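Local coordinates for lipopolysaccharide core heptose(I) kinase WaaP (Pseudomonas aeruginosa, PDB 6DFL), which phosphorylates the first heptose of the lipopolysaccharide inner core using ATP, with magnesium as cofactor, and also autophosphorylates on tyrosine, at residues 245-248 and 249-252; 206-209 and 210-214; 197-200 and 201-204. All coordinates share one frame; numbering follows the deposited sequence.

Contact 1. Residues 245-248 and 249-252. With G9S (S-[2-({N-[(2S)-2-hydroxy-3,3-dimethyl-4-(phosphonooxy)butanoyl]-beta-alanyl}amino)ethyl] hexadecanethioate), chain C.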
ATOM      1  N   GLY A 245      16.224  -9.882   9.807  1.00 73.18           N
ATOM      2  CA  GLY A 245      15.590 -10.002  11.106  1.00 69.26           C
ATOM      3  C   GLY A 245      14.191  -9.414  11.129  1.00 73.72           C
ATOM      4  O   GLY A 245      13.263 -10.021  11.669  1.00 75.30           O
ATOM      5  N   LEU A 246      14.023  -8.231  10.541  1.00 69.77           N
ATOM      6  CA  LEU A 246      12.697  -7.673  10.350  1.00 67.38           C
ATOM      7  C   LEU A 246      11.785  -8.653   9.621  1.00 71.30           C
ATOM      8  O   LEU A 246      10.697  -8.979  10.095  1.00 76.59           O
ATOM      9  CB  LEU A 246      12.803  -6.363   9.589  1.00 68.56           C
ATOM     10  CG  LEU A 246      11.498  -5.703   9.140  1.00 70.43           C
ATOM     11  CD1 LEU A 246      10.718  -5.210  10.344  1.00 70.40           C
ATOM     12  CD2 LEU A 246      11.795  -4.551   8.154  1.00 71.01           C
ATOM     13  N   LEU A 247      12.230  -9.168   8.484  1.00 74.23           N
ATOM     14  CA  LEU A 247      11.373 -10.051   7.700  1.00 75.11           C
ATOM     15  C   LEU A 247      11.060 -11.352   8.424  1.00 74.88           C
ATOM     16  O   LEU A 247      10.008 -11.956   8.186  1.00 73.71           O
ATOM     17  CB  LEU A 247      12.034 -10.352   6.361  1.00 71.51           C
ATOM     18  CG  LEU A 247      12.178  -9.105   5.504  1.00 71.18           C
ATOM     19  CD1 LEU A 247      12.878  -9.431   4.175  1.00 73.41           C
ATOM     20  CD2 LEU A 247      10.796  -8.517   5.280  1.00 65.85           C
ATOM     21  N   ALA A 248      11.972 -11.831   9.267  1.00 74.02           N
ATOM     22  CA  ALA A 248      11.722 -13.071   9.984  1.00 70.27           C
ATOM     23  C   ALA A 248      10.728 -12.835  11.112  1.00 77.01           C
ATOM     24  O   ALA A 248       9.869 -13.682  11.386  1.00 73.32           O
ATOM     25  CB  ALA A 248      13.028 -13.626  10.538  1.00 65.82           C
ATOM     26  N   TRP A 249      10.830 -11.677  11.760  1.00 75.01           N
ATOM     27  CA  TRP A 249       9.864 -11.304  12.779  1.00 78.97           C
ATOM     28  C   TRP A 249       8.477 -11.170  12.178  1.00 78.39           C
ATOM     29  O   TRP A 249       7.529 -11.795  12.661  1.00 78.95           O
ATOM     30  CB  TRP A 249      10.284 -10.004  13.451  1.00 78.91           C
ATOM     31  CG  TRP A 249       9.237  -9.492  14.375  1.00 82.57           C
ATOM     32  CD1 TRP A 249       9.040  -9.862  15.676  1.00 80.99           C
ATOM     33  CD2 TRP A 249       8.236  -8.518  14.079  1.00 81.55           C
ATOM     34  NE1 TRP A 249       7.983  -9.175  16.207  1.00 84.96           N
ATOM     35  CE2 TRP A 249       7.464  -8.346  15.249  1.00 85.71           C
ATOM     36  CE3 TRP A 249       7.911  -7.776  12.942  1.00 75.85           C
ATOM     37  CZ2 TRP A 249       6.390  -7.456  15.313  1.00 79.60           C
ATOM     38  CZ3 TRP A 249       6.838  -6.901  13.005  1.00 81.41           C
ATOM     39  CH2 TRP A 249       6.087  -6.751  14.183  1.00 76.89           C
HETATM   40  N   MSE A 250       8.346 -10.393  11.099  1.00 75.75           N
HETATM   41  CA  MSE A 250       7.050 -10.229  10.457  1.00 73.89           C
HETATM   42  C   MSE A 250       6.480 -11.563  10.066  1.00 76.72           C
HETATM   43  O   MSE A 250       5.301 -11.802  10.234  1.00 79.42           O
HETATM   44  CB  MSE A 250       7.125  -9.347   9.229  1.00 69.56           C
HETATM   45  CG  MSE A 250       7.415  -7.900   9.516  1.00 74.77           C
HETATM   46 SE   MSE A 250       7.901  -6.891   7.918  1.00 96.41          SE
HETATM   47  CE  MSE A 250       6.334  -7.130   6.828  1.00 72.74           C
ATOM     48  N   GLU A 251       7.314 -12.460   9.554  1.00 78.63           N
ATOM     49  CA  GLU A 251       6.773 -13.754   9.170  1.00 81.03           C
ATOM     50  C   GLU A 251       6.305 -14.537  10.392  1.00 83.18           C
ATOM     51  O   GLU A 251       5.365 -15.329  10.294  1.00 82.42           O
ATOM     52  CB  GLU A 251       7.808 -14.543   8.369  1.00 80.27           C
ATOM     53  CG  GLU A 251       7.206 -15.629   7.475  1.00 82.55           C
ATOM     54  CD  GLU A 251       5.941 -15.185   6.750  1.00 87.49           C
ATOM     55  OE1 GLU A 251       4.930 -15.934   6.785  1.00 93.14           O
ATOM     56  OE2 GLU A 251       5.949 -14.089   6.152  1.00 83.54           O
ATOM     57  N   ARG A 252       6.935 -14.313  11.546  1.00 78.79           N
ATOM     58  CA  ARG A 252       6.589 -15.059  12.746  1.00 81.17           C
ATOM     59  C   ARG A 252       5.287 -14.546  13.344  1.00 81.82           C
ATOM     60  O   ARG A 252       4.400 -15.331  13.691  1.00 86.75           O
ATOM     61  CB  ARG A 252       7.723 -14.961  13.758  1.00 79.62           C
ATOM     62  CG  ARG A 252       8.790 -15.994  13.583  1.00 79.69           C
ATOM     63  CD  ARG A 252       9.605 -16.106  14.859  1.00 81.97           C
ATOM     64  NE  ARG A 252       9.935 -14.788  15.395  1.00 83.91           N
ATOM     65  CZ  ARG A 252      10.922 -14.025  14.928  1.00 83.91           C
ATOM     66  NH1 ARG A 252      11.675 -14.453  13.920  1.00 80.61           N
ATOM     67  NH2 ARG A 252      11.160 -12.838  15.470  1.00 80.87           N
TER
HETATM   68  C1  G9S C 101      10.229 -14.191   1.534  1.00 96.03           C
HETATM   69  C2  G9S C 101      10.080 -16.657   1.031  1.00109.13           C
HETATM   70  C3  G9S C 101      10.178 -18.097   1.511  1.00111.08           C
HETATM   71  C4  G9S C 101      11.526 -18.518   2.066  1.00116.95           C
HETATM   72  C5  G9S C 101      13.800 -17.215   2.280  1.00117.64           C
HETATM   73  C6  G9S C 101      14.783 -17.776  -0.126  1.00119.12           C
HETATM   74  C7  G9S C 101      15.700 -18.809  -0.736  1.00119.25           C
HETATM   75  C8  G9S C 101      13.465 -17.795  -0.854  1.00114.71           C
HETATM   76  C10 G9S C 101       8.820 -11.970   3.843  1.00 88.62           C
HETATM   77  C11 G9S C 101       8.317 -11.496   5.177  1.00 73.81           C
HETATM   78  C12 G9S C 101       7.215 -10.465   5.114  1.00 70.07           C
HETATM   79  C13 G9S C 101       6.686 -10.156   3.724  1.00 70.89           C
HETATM   80  C14 G9S C 101       6.899  -8.722   3.220  1.00 70.28           C
HETATM   81  C15 G9S C 101       5.712  -7.775   3.307  1.00 68.53           C
HETATM   82  C16 G9S C 101       4.615  -7.921   2.279  1.00 57.82           C
HETATM   83  N2  G9S C 101      10.314 -15.564   1.963  1.00106.12           N
HETATM   84  C19 G9S C 101       8.852 -13.578   1.524  1.00 86.55           C
HETATM   85  C20 G9S C 101      15.438 -16.437  -0.279  1.00110.19           C
HETATM   86  C21 G9S C 101       3.784  -6.690   1.934  1.00 54.99           C
HETATM   87  C22 G9S C 101       2.401  -7.005   1.369  1.00 60.84           C
HETATM   88  C23 G9S C 101       1.357  -5.928   1.373  1.00 64.59           C
HETATM   89  C24 G9S C 101       0.806  -5.538   0.018  1.00 63.86           C
HETATM   90  C25 G9S C 101      -0.416  -4.631  -0.070  1.00 64.52           C
HETATM   91  C26 G9S C 101      -1.244  -4.674  -1.358  1.00 66.81           C
HETATM   92  C27 G9S C 101      -2.384  -5.674  -1.417  1.00 74.49           C
HETATM   93  C28 G9S C 101      -3.332  -5.522  -2.568  1.00 76.23           C
HETATM   94  C29 G9S C 101      -4.763  -5.213  -2.257  1.00 68.90           C
HETATM   95  C30 G9S C 101      14.619 -18.153   1.382  1.00119.78           C
HETATM   96  N3  G9S C 101      12.375 -17.417   2.586  1.00120.68           N
HETATM   97  O2  G9S C 101       9.819 -16.420  -0.143  1.00103.01           O
HETATM   98  O3  G9S C 101       9.833 -11.508   3.332  1.00 84.58           O
HETATM   99  O4  G9S C 101      14.363 -16.249   2.785  1.00116.23           O
HETATM  100  O5  G9S C 101      14.200 -19.456   1.564  1.00120.96           O
HETATM  101  O6  G9S C 101      16.669 -19.342   0.110  1.00125.29           O
HETATM  102  O8  G9S C 101      18.749 -20.722   0.504  1.00125.39           O
HETATM  103  O9  G9S C 101      18.946 -18.512  -0.671  1.00119.07           O
HETATM  104  P1  G9S C 101      18.087 -19.739  -0.440  1.00123.95           P
HETATM  105  S1  G9S C 101       8.082 -13.417   3.129  1.00107.03           S
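Leu246 and Met250, one turn apart on helix 244-257, form the tight side of this contact. CG of Leu246 lies 4.0 Å from SE of Met250, a selenomethionine in this crystal, as the two side chains pass at a slant; CD2 of Leu247 reaches the same selenium at 4.2 Å. The backbone bond from Met250 N to Leu246 O is almost straight (177°). A bend at chi3 (59°) turns the end of Met250 to the acyl chain of G9S, leaving CE 3.6 Å from its C15, while CD2 of Leu247 sits 3.7 Å from the thioester oxygen O3. This helix belongs to the helical C-terminal part of a protein-kinase-like fold, and its inner face lines the pocket of the acyl group. Glu251 joins that lining: its OE2 comes within 3.6 Å of G9S C11 and also hydrogen-bonds to the hydroxyl of Tyr211. The solvent side, carried by Ala248 and Arg252, is held more loosely. The backbone bond from Arg252 N to Ala248 O is weak (134°), and the guanidinium folds back along the helix, with NH1 3.7 Å from CB of Ala248 and one face over CA of Trp249.

Contact 2. Residues 206-209 and 210-214. With G9S (S-[2-({N-[(2S)-2-hydroxy-3,3-dimethyl-4-(phosphonooxy)butanoyl]-beta-alanyl}amino)ethyl] hexadecanethioate), chain C.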
ATOM      1  N   ASP A 206       4.862   0.572  10.091  1.00 71.78           N
ATOM      2  CA  ASP A 206       3.951   0.666   8.949  1.00 64.23           C
ATOM      3  C   ASP A 206       4.008  -0.592   8.094  1.00 71.21           C
ATOM      4  O   ASP A 206       2.968  -1.117   7.670  1.00 69.67           O
ATOM      5  CB  ASP A 206       4.308   1.857   8.068  1.00 67.66           C
ATOM      6  CG  ASP A 206       3.774   3.178   8.569  1.00 69.45           C
ATOM      7  OD1 ASP A 206       3.231   3.279   9.699  1.00 68.44           O
ATOM      8  OD2 ASP A 206       3.932   4.149   7.792  1.00 67.74           O
ATOM      9  N   LEU A 207       5.230  -1.038   7.758  1.00 72.37           N
ATOM     10  CA  LEU A 207       5.399  -2.222   6.926  1.00 67.71           C
ATOM     11  C   LEU A 207       4.826  -3.453   7.598  1.00 66.89           C
ATOM     12  O   LEU A 207       4.220  -4.302   6.943  1.00 67.16           O
ATOM     13  CB  LEU A 207       6.877  -2.465   6.625  1.00 76.21           C
ATOM     14  CG  LEU A 207       7.675  -1.540   5.709  1.00 72.66           C
ATOM     15  CD1 LEU A 207       9.108  -2.031   5.690  1.00 72.98           C
ATOM     16  CD2 LEU A 207       7.061  -1.517   4.328  1.00 70.82           C
ATOM     17  N   ALA A 208       5.062  -3.595   8.897  1.00 71.70           N
ATOM     18  CA  ALA A 208       4.438  -4.671   9.656  1.00 68.13           C
ATOM     19  C   ALA A 208       2.924  -4.605   9.536  1.00 68.02           C
ATOM     20  O   ALA A 208       2.268  -5.580   9.155  1.00 71.08           O
ATOM     21  CB  ALA A 208       4.874  -4.585  11.116  1.00 72.19           C
ATOM     22  N   ALA A 209       2.349  -3.444   9.838  1.00 72.74           N
ATOM     23  CA  ALA A 209       0.896  -3.326   9.827  1.00 65.73           C
ATOM     24  C   ALA A 209       0.343  -3.566   8.427  1.00 70.01           C
ATOM     25  O   ALA A 209      -0.657  -4.276   8.261  1.00 70.77           O
ATOM     26  CB  ALA A 209       0.484  -1.957  10.358  1.00 62.12           C
ATOM     27  N   LEU A 210       0.995  -3.016   7.394  1.00 68.66           N
ATOM     28  CA  LEU A 210       0.486  -3.255   6.050  1.00 62.97           C
ATOM     29  C   LEU A 210       0.450  -4.742   5.748  1.00 63.06           C
ATOM     30  O   LEU A 210      -0.547  -5.255   5.224  1.00 65.48           O
ATOM     31  CB  LEU A 210       1.320  -2.507   5.030  1.00 64.12           C
ATOM     32  CG  LEU A 210       0.703  -2.668   3.654  1.00 66.46           C
ATOM     33  CD1 LEU A 210      -0.685  -2.093   3.614  1.00 60.21           C
ATOM     34  CD2 LEU A 210       1.593  -2.008   2.606  1.00 63.93           C
ATOM     35  N   TYR A 211       1.496  -5.464   6.146  1.00 60.31           N
ATOM     36  CA  TYR A 211       1.540  -6.901   5.917  1.00 61.53           C
ATOM     37  C   TYR A 211       0.427  -7.625   6.684  1.00 66.04           C
ATOM     38  O   TYR A 211      -0.282  -8.460   6.120  1.00 66.25           O
ATOM     39  CB  TYR A 211       2.909  -7.443   6.319  1.00 56.56           C
ATOM     40  CG  TYR A 211       3.113  -8.908   6.024  1.00 59.13           C
ATOM     41  CD1 TYR A 211       2.508  -9.510   4.932  1.00 60.46           C
ATOM     42  CD2 TYR A 211       3.899  -9.694   6.854  1.00 60.09           C
ATOM     43  CE1 TYR A 211       2.691 -10.858   4.663  1.00 59.52           C
ATOM     44  CE2 TYR A 211       4.093 -11.037   6.592  1.00 64.20           C
ATOM     45  CZ  TYR A 211       3.475 -11.614   5.504  1.00 62.75           C
ATOM     46  OH  TYR A 211       3.663 -12.953   5.243  1.00 71.93           O
ATOM     47  N   PHE A 212       0.272  -7.340   7.976  1.00 60.57           N
ATOM     48  CA  PHE A 212      -0.730  -8.090   8.730  1.00 69.66           C
ATOM     49  C   PHE A 212      -2.124  -7.803   8.216  1.00 64.00           C
ATOM     50  O   PHE A 212      -2.977  -8.688   8.238  1.00 74.54           O
ATOM     51  CB  PHE A 212      -0.603  -7.793  10.217  1.00 63.67           C
ATOM     52  CG  PHE A 212       0.798  -8.017  10.739  1.00 68.93           C
ATOM     53  CD1 PHE A 212       1.614  -8.974  10.154  1.00 67.19           C
ATOM     54  CD2 PHE A 212       1.311  -7.261  11.774  1.00 65.62           C
ATOM     55  CE1 PHE A 212       2.891  -9.194  10.605  1.00 68.10           C
ATOM     56  CE2 PHE A 212       2.615  -7.482  12.225  1.00 72.81           C
ATOM     57  CZ  PHE A 212       3.393  -8.448  11.631  1.00 70.98           C
ATOM     58  N   SER A 213      -2.361  -6.616   7.672  1.00 65.42           N
ATOM     59  CA  SER A 213      -3.673  -6.382   7.091  1.00 60.45           C
ATOM     60  C   SER A 213      -3.898  -7.177   5.816  1.00 67.21           C
ATOM     61  O   SER A 213      -4.999  -7.131   5.268  1.00 68.01           O
ATOM     62  CB  SER A 213      -3.875  -4.890   6.822  1.00 58.59           C
ATOM     63  OG  SER A 213      -3.435  -4.520   5.525  1.00 70.51           O
ATOM     64  N   ALA A 214      -2.903  -7.917   5.309  1.00 63.34           N
ATOM     65  CA  ALA A 214      -3.054  -8.500   3.980  1.00 61.38           C
ATOM     66  C   ALA A 214      -2.783  -9.999   3.956  1.00 63.96           C
ATOM     67  O   ALA A 214      -2.627 -10.569   2.870  1.00 68.16           O
ATOM     68  CB  ALA A 214      -2.161  -7.766   2.982  1.00 69.12           C
TER
HETATM   69  C1  G9S C 101      10.229 -14.191   1.534  1.00 96.03           C
HETATM   70  C2  G9S C 101      10.080 -16.657   1.031  1.00109.13           C
HETATM   71  C3  G9S C 101      10.178 -18.097   1.511  1.00111.08           C
HETATM   72  C4  G9S C 101      11.526 -18.518   2.066  1.00116.95           C
HETATM   73  C5  G9S C 101      13.800 -17.215   2.280  1.00117.64           C
HETATM   74  C6  G9S C 101      14.783 -17.776  -0.126  1.00119.12           C
HETATM   75  C7  G9S C 101      15.700 -18.809  -0.736  1.00119.25           C
HETATM   76  C8  G9S C 101      13.465 -17.795  -0.854  1.00114.71           C
HETATM   77  C10 G9S C 101       8.820 -11.970   3.843  1.00 88.62           C
HETATM   78  C11 G9S C 101       8.317 -11.496   5.177  1.00 73.81           C
HETATM   79  C12 G9S C 101       7.215 -10.465   5.114  1.00 70.07           C
HETATM   80  C13 G9S C 101       6.686 -10.156   3.724  1.00 70.89           C
HETATM   81  C14 G9S C 101       6.899  -8.722   3.220  1.00 70.28           C
HETATM   82  C15 G9S C 101       5.712  -7.775   3.307  1.00 68.53           C
HETATM   83  C16 G9S C 101       4.615  -7.921   2.279  1.00 57.82           C
HETATM   84  N2  G9S C 101      10.314 -15.564   1.963  1.00106.12           N
HETATM   85  C19 G9S C 101       8.852 -13.578   1.524  1.00 86.55           C
HETATM   86  C20 G9S C 101      15.438 -16.437  -0.279  1.00110.19           C
HETATM   87  C21 G9S C 101       3.784  -6.690   1.934  1.00 54.99           C
HETATM   88  C22 G9S C 101       2.401  -7.005   1.369  1.00 60.84           C
HETATM   89  C23 G9S C 101       1.357  -5.928   1.373  1.00 64.59           C
HETATM   90  C24 G9S C 101       0.806  -5.538   0.018  1.00 63.86           C
HETATM   91  C25 G9S C 101      -0.416  -4.631  -0.070  1.00 64.52           C
HETATM   92  C26 G9S C 101      -1.244  -4.674  -1.358  1.00 66.81           C
HETATM   93  C27 G9S C 101      -2.384  -5.674  -1.417  1.00 74.49           C
HETATM   94  C28 G9S C 101      -3.332  -5.522  -2.568  1.00 76.23           C
HETATM   95  C29 G9S C 101      -4.763  -5.213  -2.257  1.00 68.90           C
HETATM   96  C30 G9S C 101      14.619 -18.153   1.382  1.00119.78           C
HETATM   97  N3  G9S C 101      12.375 -17.417   2.586  1.00120.68           N
HETATM   98  O2  G9S C 101       9.819 -16.420  -0.143  1.00103.01           O
HETATM   99  O3  G9S C 101       9.833 -11.508   3.332  1.00 84.58           O
HETATM  100  O4  G9S C 101      14.363 -16.249   2.785  1.00116.23           O
HETATM  101  O5  G9S C 101      14.200 -19.456   1.564  1.00120.96           O
HETATM  102  O6  G9S C 101      16.669 -19.342   0.110  1.00125.29           O
HETATM  103  O8  G9S C 101      18.749 -20.722   0.504  1.00125.39           O
HETATM  104  O9  G9S C 101      18.946 -18.512  -0.671  1.00119.07           O
HETATM  105  P1  G9S C 101      18.087 -19.739  -0.440  1.00123.95           P
HETATM  106  S1  G9S C 101       8.082 -13.417   3.129  1.00107.03           S
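Ala208 and Phe212, a turn apart near the end of helix 200-212, make the apolar contact between these two segments. CE2 of the phenylalanine lies 3.8 Å from CB of Ala208. With CG anti to its own carbonyl carbon (chi1 -53°), the ring swings back along the helix, and Ala208 O comes to stand 3.2 Å above its plane, offset toward the rim. The same oxygen accepts the backbone N-H of Phe212 at 2.9 Å.

Backbone bonds of the i to i+4 kind tie the rest: Leu210 N to Asp206 O, Tyr211 N to Leu207 O and Ser213 N to Ala209 O. As the helix runs out, the hydroxyl of Ser213 turns back and gives a 3.0 Å hydrogen bond to Leu210 O; OG is also bonded to the backbone N of Ile166.

The ligand is met by a flat face. The acyl chain of G9S crosses the Tyr211 ring with C13 3.9 Å above its centre, and CE2 of Tyr211 approaches C12 of G9S at 3.5 Å. Further along the chain, CG of Leu210 touches C23 of G9S at 4.0 Å. At the far end of the ring the Tyr211 hydroxyl is held by Lys224 NZ as well as by Glu251, which fixes where the ring's tip sits.

The carboxylate of Asp206 is buried and gripped on both oxygens: OD1 by Arg162 N, OD2 by His161 N and by His155 NE2. A buried aspartate within a central helix, holding the backbone of the His-Arg-Asp catalytic loop, is a hallmark of the protein kinase fold, consistent with helix 200-212 being the counterpart of helix F.

Contact 3. Residues 197-200 and 201-204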
ATOM      1  N   ALA A 197      12.873  13.074   7.952  1.00 68.82           N
ATOM      2  CA  ALA A 197      13.213  11.689   7.650  1.00 66.54           C
ATOM      3  C   ALA A 197      12.470  10.774   8.606  1.00 69.72           C
ATOM      4  O   ALA A 197      12.487  11.001   9.816  1.00 72.51           O
ATOM      5  CB  ALA A 197      14.716  11.430   7.773  1.00 67.44           C
ATOM      6  N   THR A 198      11.882   9.725   8.070  1.00 71.52           N
ATOM      7  CA  THR A 198      11.145   8.707   8.803  1.00 67.43           C
ATOM      8  C   THR A 198      12.082   7.708   9.467  1.00 72.67           C
ATOM      9  O   THR A 198      12.731   6.917   8.771  1.00 76.07           O
ATOM     10  CB  THR A 198      10.205   7.974   7.853  1.00 65.97           C
ATOM     11  OG1 THR A 198       9.535   8.951   7.040  1.00 62.02           O
ATOM     12  CG2 THR A 198       9.208   7.145   8.637  1.00 68.42           C
ATOM     13  N   PRO A 199      12.163   7.702  10.794  1.00 71.20           N
ATOM     14  CA  PRO A 199      13.033   6.744  11.478  1.00 71.19           C
ATOM     15  C   PRO A 199      12.700   5.321  11.069  1.00 76.13           C
ATOM     16  O   PRO A 199      11.557   4.999  10.741  1.00 76.64           O
ATOM     17  CB  PRO A 199      12.728   6.978  12.960  1.00 68.56           C
ATOM     18  CG  PRO A 199      12.181   8.355  13.019  1.00 70.71           C
ATOM     19  CD  PRO A 199      11.438   8.572  11.736  1.00 69.41           C
ATOM     20  N   LYS A 200      13.715   4.456  11.117  1.00 79.76           N
ATOM     21  CA  LYS A 200      13.533   3.101  10.609  1.00 79.27           C
ATOM     22  C   LYS A 200      12.527   2.313  11.452  1.00 77.56           C
ATOM     23  O   LYS A 200      11.774   1.495  10.916  1.00 76.97           O
ATOM     24  CB  LYS A 200      14.884   2.380  10.531  1.00 79.73           C
ATOM     25  CG  LYS A 200      14.873   1.116   9.687  1.00 80.64           C
ATOM     26  CD  LYS A 200      16.130   1.017   8.824  1.00 92.97           C
ATOM     27  CE  LYS A 200      16.066  -0.202   7.905  1.00 97.46           C
ATOM     28  NZ  LYS A 200      17.113  -0.170   6.830  1.00 92.72           N
ATOM     29  N   ARG A 201      12.492   2.543  12.769  1.00 77.69           N
ATOM     30  CA  ARG A 201      11.502   1.859  13.599  1.00 76.64           C
ATOM     31  C   ARG A 201      10.089   2.195  13.145  1.00 79.08           C
ATOM     32  O   ARG A 201       9.194   1.339  13.149  1.00 76.27           O
ATOM     33  CB  ARG A 201      11.674   2.236  15.075  1.00 83.87           C
ATOM     34  CG  ARG A 201      10.459   1.863  15.958  1.00 91.73           C
ATOM     35  CD  ARG A 201      10.598   2.334  17.408  1.00 98.39           C
ATOM     36  NE  ARG A 201      11.548   1.507  18.147  1.00104.50           N
ATOM     37  CZ  ARG A 201      11.896   1.705  19.415  1.00107.85           C
ATOM     38  NH1 ARG A 201      11.371   2.707  20.103  1.00108.33           N
ATOM     39  NH2 ARG A 201      12.772   0.897  19.997  1.00111.47           N
ATOM     40  N   TRP A 202       9.868   3.442  12.748  1.00 77.37           N
ATOM     41  CA  TRP A 202       8.534   3.829  12.331  1.00 72.25           C
ATOM     42  C   TRP A 202       8.220   3.288  10.942  1.00 73.67           C
ATOM     43  O   TRP A 202       7.105   2.797  10.711  1.00 73.34           O
ATOM     44  CB  TRP A 202       8.387   5.350  12.406  1.00 67.01           C
ATOM     45  CG  TRP A 202       8.293   5.823  13.812  1.00 73.75           C
ATOM     46  CD1 TRP A 202       9.216   6.557  14.496  1.00 75.21           C
ATOM     47  CD2 TRP A 202       7.201   5.590  14.729  1.00 74.12           C
ATOM     48  NE1 TRP A 202       8.770   6.795  15.783  1.00 75.62           N
ATOM     49  CE2 TRP A 202       7.534   6.220  15.946  1.00 76.47           C
ATOM     50  CE3 TRP A 202       5.972   4.925  14.628  1.00 73.58           C
ATOM     51  CZ2 TRP A 202       6.675   6.200  17.066  1.00 79.92           C
ATOM     52  CZ3 TRP A 202       5.119   4.898  15.745  1.00 75.65           C
ATOM     53  CH2 TRP A 202       5.479   5.528  16.943  1.00 78.27           C
ATOM     54  N   ARG A 203       9.192   3.358  10.018  1.00 72.02           N
ATOM     55  CA  ARG A 203       9.075   2.665   8.735  1.00 69.62           C
ATOM     56  C   ARG A 203       8.609   1.227   8.935  1.00 68.49           C
ATOM     57  O   ARG A 203       7.684   0.750   8.264  1.00 69.25           O
ATOM     58  CB  ARG A 203      10.420   2.679   7.985  1.00 73.00           C
ATOM     59  CG  ARG A 203      10.827   4.030   7.329  1.00 76.92           C
ATOM     60  CD  ARG A 203      12.218   3.982   6.631  1.00 73.63           C
ATOM     61  NE  ARG A 203      12.685   5.315   6.229  1.00 75.92           N
ATOM     62  CZ  ARG A 203      12.818   5.732   4.966  1.00 80.48           C
ATOM     63  NH1 ARG A 203      13.254   6.968   4.704  1.00 76.17           N
ATOM     64  NH2 ARG A 203      12.552   4.908   3.954  1.00 80.77           N
ATOM     65  N   ASN A 204       9.237   0.520   9.870  1.00 68.91           N
ATOM     66  CA  ASN A 204       8.990  -0.908   9.977  1.00 69.46           C
ATOM     67  C   ASN A 204       7.613  -1.188  10.569  1.00 73.96           C
ATOM     68  O   ASN A 204       6.936  -2.126  10.137  1.00 74.46           O
ATOM     69  CB  ASN A 204      10.092  -1.568  10.797  1.00 71.86           C
ATOM     70  CG  ASN A 204      11.466  -1.440  10.144  1.00 78.06           C
ATOM     71  OD1 ASN A 204      11.599  -1.220   8.926  1.00 77.93           O
ATOM     72  ND2 ASN A 204      12.497  -1.571  10.957  1.00 81.40           N
TER
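Thr198 and Arg203 meet at the N-terminus of helix 200-212, the helix that probably corresponds to helix F of protein kinases, where an arginine side chain reaches back to the backbone just before the N-cap residue. The carbonyl of Thr198 accepts NE of Arg203 at 3.0 Å, and its oxygen lies near the plane of the guanidinium, at the edge. An arginine chain extended from CG to NE gives this reach, and CG2 of Thr198 packs on its CG at 3.7 Å. The threonine hydroxyl takes its own partner, hydrogen-bonding to His155 O of helix 137-156.

Pro199 occupies the N-cap position. Its carbonyl receives the N-H of Arg203 almost straight (175°), with only a weak second bond from Trp202 N. The pyrrolidine ring lies beside the indole, both pointing the same way; CG is 3.8 Å from Trp202 CD1, and CB meets the indole edge in its plane. Trp202 comes back to the proline because its CG stands anti to its own carbonyl carbon (chi1 -73°). Arg195 and Lys205 make cation-pi contacts with this indole.

Lys200 opens the helix proper. Its ammonium group forms a salt bridge with Glu243. The aliphatic part of the chain crosses Asn204, with Lys200 CG 3.8 Å from Asn204 ND2. Lys200 O accepts the backbone N-H of Asn204 at 2.9 Å. The carboxamide of Asn204 is folded over that same carbonyl: its CG is 3.1 Å from Lys200 O, yet ND2, at 3.2 Å from that oxygen, is too poorly aligned for a hydrogen bond.

In the fold
Contact 3 leads from the loop after strand 193-194 into helix 200-212, and contact 2 follows further along the same helix, their centres about 14 Å apart; contact 1 lies on helix 244-257, which packs against it. The centres of contacts 1 and 2 are about 12 Å apart, and both touch the acyl group of G9S. Two approaches bridge their helices: Glu251 OE2 to Tyr211 OH at 2.7 Å, and Met250 CE to Tyr211 CB at 3.5 Å. Contact 1 reaches contact 3 through Leu246 CD2, 3.4 Å from Asn204 OD1. The side chain of Asp163, the active-site residue by similarity, is about 7 Å from that of Asp206 in contact 2 and about 9 Å from that of Trp202 in contact 3.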